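Local structure of kelch domain-containing protein (Colletotrichum graminicola M1.001, 5C86) at residues I134-N145 with G161-M169. The protein probably oxidises alcohols at a copper site, as a fungal member of the AA5 family that includes galactose oxidase and glyoxal oxidase. Residues are numbered along the deposited sequence; the frame is centred on the assembly and turned at random.
Sequences IGGSFSGAGTRN and GCPVKPLVM
Val164 N donates to Asn145 OD1 at 2.9 Å, with an N-H...O angle of 171° and the donor in the amide's carbonyl plane, on a lone pair. The same oxygen also accepts from a water that in turn accepts from Lys165 N, so two bonds grip it and help fix the rotation of the amide. Beside this polar link the isopropyl group of Val164 points toward the base of the 134-145 loop, where Gly135 N bonds to Arg144 O: CB lies 3.4 Å from Arg144 O, CG1 meets the methyl CG2 of Thr143, and CG2, anti to the backbone N, comes within 3.9 Å of Gly135 CA. Ile134 crosses Val164 obliquely, CG1 being 4.0 Å from Val164 CG2. Its extended branch (chi1 -164°, chi2 167°) carries CD1 on to the carbonyl oxygens of Cys162 and Pro163, while CG2 meets Leu167 CD2 tip to tip at 3.9 Å. The contact packs a loop within one Kelch propeller blade, between strands 131-134 and 147-150, against the chain running from strand 155-158 to the next blade, whose Tyr201 touches both Ile134 and Leu167. The side chain of Arg144 leads away, back across the loop; NE and NH2 converge side-on on Ser139 O, and NH1 reaches Gly142 O at 2.6 Å, bracing the turn from within. Phe138 stacks on Tyr120, a residue of the copper site, which is empty here.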
loop_
_atom_site.group_PDB
_atom_site.type_symbol
_atom_site.label_atom_id
_atom_site.label_comp_id
_atom_site.label_asym_id
_atom_site.label_seq_id
_atom_site.Cartn_x
_atom_site.Cartn_y
_atom_site.Cartn_z
ATOM N N ILE A 134 -11.402 -6.956 7.883
ATOM C CA ILE A 134 -11.618 -7.171 9.280
ATOM C C ILE A 134 -11.415 -5.873 10.034
ATOM O O ILE A 134 -10.630 -5.005 9.639
ATOM C CB ILE A 134 -10.743 -8.325 9.829
ATOM C CG1 ILE A 134 -11.247 -8.827 11.221
ATOM C CG2 ILE A 134 -9.248 -7.930 9.888
ATOM C CD1 ILE A 134 -10.646 -10.123 11.650
ATOM N N GLY A 135 -12.126 -5.775 11.157
ATOM C CA GLY A 135 -12.127 -4.538 11.934
ATOM C C GLY A 135 -12.785 -3.337 11.341
ATOM O O GLY A 135 -13.573 -3.397 10.393
ATOM N N GLY A 136 -12.467 -2.187 11.909
ATOM C CA GLY A 136 -12.854 -0.912 11.351
ATOM C C GLY A 136 -14.044 -0.352 12.154
ATOM O O GLY A 136 -15.195 -0.573 11.751
ATOM N N SER A 137 -13.746 0.512 13.123
ATOM C CA SER A 137 -14.818 1.119 13.945
ATOM C C SER A 137 -14.964 2.605 13.857
ATOM O O SER A 137 -15.608 3.265 14.731
ATOM C CB SER A 137 -14.703 0.556 15.369
ATOM O OG SER A 137 -13.480 0.867 16.002
ATOM N N PHE A 138 -14.453 3.202 12.795
ATOM C CA PHE A 138 -14.728 4.607 12.500
ATOM C C PHE A 138 -16.215 4.804 12.276
ATOM O O PHE A 138 -16.762 5.858 12.673
ATOM C CB PHE A 138 -13.938 5.074 11.324
ATOM C CG PHE A 138 -14.370 6.378 10.750
ATOM C CD1 PHE A 138 -14.003 7.572 11.332
ATOM C CD2 PHE A 138 -15.140 6.399 9.631
ATOM C CE1 PHE A 138 -14.414 8.794 10.746
ATOM C CE2 PHE A 138 -15.593 7.580 9.096
ATOM C CZ PHE A 138 -15.236 8.778 9.672
ATOM N N SER A 139 -16.816 3.883 11.555
ATOM C CA SER A 139 -18.239 3.953 11.182
ATOM C C SER A 139 -18.725 2.532 11.240
ATOM O O SER A 139 -17.951 1.607 11.551
ATOM C CB SER A 139 -18.353 4.561 9.808
ATOM O OG SER A 139 -17.629 3.686 8.927
ATOM N N GLY A 140 -20.042 2.348 11.092
ATOM C CA GLY A 140 -20.576 1.020 11.079
ATOM C C GLY A 140 -21.243 0.594 12.362
ATOM O O GLY A 140 -21.530 1.422 13.178
ATOM N N ALA A 141 -21.431 -0.680 12.540
ATOM C CA ALA A 141 -22.223 -1.186 13.641
ATOM C C ALA A 141 -21.945 -2.651 13.847
ATOM O O ALA A 141 -21.727 -3.378 12.890
ATOM C CB ALA A 141 -23.702 -0.964 13.281
ATOM N N GLY A 142 -21.939 -3.100 15.082
ATOM C CA GLY A 142 -21.695 -4.474 15.456
ATOM C C GLY A 142 -20.214 -4.802 15.578
ATOM O O GLY A 142 -19.370 -4.023 15.090
ATOM N N THR A 143 -19.890 -5.886 16.254
ATOM C CA THR A 143 -18.516 -6.366 16.401
ATOM C C THR A 143 -17.967 -6.506 14.990
ATOM O O THR A 143 -18.561 -7.195 14.140
ATOM C CB THR A 143 -18.452 -7.731 17.085
ATOM O OG1 THR A 143 -19.099 -7.623 18.365
ATOM C CG2 THR A 143 -17.046 -8.208 17.394
ATOM N N ARG A 144 -16.827 -5.849 14.729
ATOM C CA ARG A 144 -16.330 -5.791 13.352
ATOM C C ARG A 144 -15.486 -7.014 12.958
ATOM O O ARG A 144 -14.312 -6.940 12.593
ATOM C CB ARG A 144 -15.561 -4.487 13.160
ATOM C CG ARG A 144 -16.333 -3.226 13.591
ATOM C CD ARG A 144 -17.560 -2.779 12.738
ATOM N NE ARG A 144 -17.778 -1.312 12.928
ATOM C CZ ARG A 144 -18.238 -0.754 14.033
ATOM N NH1 ARG A 144 -18.720 -1.531 14.994
ATOM N NH2 ARG A 144 -18.288 0.567 14.155
ATOM N N ASN A 145 -16.100 -8.175 12.959
ATOM C CA ASN A 145 -15.499 -9.408 12.627
ATOM C C ASN A 145 -15.176 -9.576 11.138
ATOM O O ASN A 145 -15.474 -8.703 10.334
ATOM C CB ASN A 145 -16.344 -10.588 13.142
ATOM C CG ASN A 145 -16.451 -10.607 14.635
ATOM O OD1 ASN A 145 -15.474 -10.432 15.348
ATOM N ND2 ASN A 145 -17.633 -10.950 15.145
ATOM N N GLY A 161 -14.941 -18.189 11.994
ATOM C CA GLY A 161 -13.646 -18.510 12.521
ATOM C C GLY A 161 -12.626 -17.387 12.447
ATOM O O GLY A 161 -11.467 -17.614 12.839
ATOM N N CYS A 162 -13.085 -16.221 11.986
ATOM C CA CYS A 162 -12.211 -14.985 11.911
ATOM C C CYS A 162 -12.753 -13.800 12.701
ATOM O O CYS A 162 -13.118 -12.787 12.145
ATOM C CB CYS A 162 -12.034 -14.565 10.456
ATOM S SG CYS A 162 -11.366 -15.823 9.354
ATOM N N PRO A 163 -12.811 -13.943 14.038
ATOM C CA PRO A 163 -13.200 -12.926 14.921
ATOM C C PRO A 163 -12.147 -11.848 14.987
ATOM O O PRO A 163 -10.943 -12.134 14.871
ATOM C CB PRO A 163 -13.227 -13.670 16.285
ATOM C CG PRO A 163 -12.222 -14.722 16.178
ATOM C CD PRO A 163 -12.449 -15.185 14.758
ATOM N N VAL A 164 -12.586 -10.626 15.208
ATOM C CA VAL A 164 -11.662 -9.538 15.388
ATOM C C VAL A 164 -10.971 -9.529 16.743
ATOM O O VAL A 164 -9.903 -8.920 16.896
ATOM C CB VAL A 164 -12.329 -8.180 15.050
ATOM C CG1 VAL A 164 -13.307 -7.744 16.119
ATOM C CG2 VAL A 164 -11.293 -7.110 14.808
ATOM N N LYS A 165 -11.588 -10.104 17.801
ATOM C CA LYS A 165 -11.017 -9.986 19.124
ATOM C C LYS A 165 -9.535 -10.195 19.253
ATOM O O LYS A 165 -8.869 -9.347 19.896
ATOM C CB LYS A 165 -11.752 -10.891 20.146
ATOM C CG LYS A 165 -11.377 -10.659 21.612
ATOM C CD LYS A 165 -12.260 -11.637 22.488
ATOM C CE LYS A 165 -11.834 -11.648 23.934
ATOM N NZ LYS A 165 -11.950 -10.282 24.507
ATOM N N PRO A 166 -8.942 -11.280 18.631
ATOM C CA PRO A 166 -7.514 -11.563 18.829
ATOM C C PRO A 166 -6.592 -10.377 18.427
ATOM O O PRO A 166 -5.518 -10.280 18.950
ATOM C CB PRO A 166 -7.230 -12.803 17.943
ATOM C CG PRO A 166 -8.550 -13.417 17.761
ATOM C CD PRO A 166 -9.590 -12.356 17.860
ATOM N N LEU A 167 -7.021 -9.573 17.457
ATOM C CA LEU A 167 -6.112 -8.447 16.977
ATOM C C LEU A 167 -6.385 -7.146 17.669
ATOM O O LEU A 167 -5.605 -6.208 17.493
ATOM C CB LEU A 167 -6.245 -8.292 15.466
ATOM C CG LEU A 167 -7.566 -7.775 14.859
ATOM C CD1 LEU A 167 -7.845 -6.307 15.080
ATOM C CD2 LEU A 167 -7.562 -8.078 13.364
ATOM N N VAL A 168 -7.378 -7.015 18.561
ATOM C CA VAL A 168 -7.691 -5.690 19.076
ATOM C C VAL A 168 -6.554 -5.223 19.998
ATOM O O VAL A 168 -6.034 -5.936 20.860
ATOM C CB VAL A 168 -9.045 -5.740 19.809
ATOM C CG1 VAL A 168 -9.407 -4.436 20.488
ATOM C CG2 VAL A 168 -10.154 -6.206 18.886
ATOM N N MET A 169 -6.156 -3.951 19.848
ATOM C CA MET A 169 -5.127 -3.373 20.706
ATOM C C MET A 169 -5.662 -3.173 22.137
ATOM O O MET A 169 -6.862 -3.126 22.360
ATOM C CB MET A 169 -4.748 -1.989 20.200
ATOM C CG MET A 169 -4.279 -2.008 18.763
ATOM S SD MET A 169 -2.816 -1.037 18.551
ATOM C CE MET A 169 -2.968 0.391 19.635
HETATM O O HOH W 1 -14.565 -10.730 17.917
#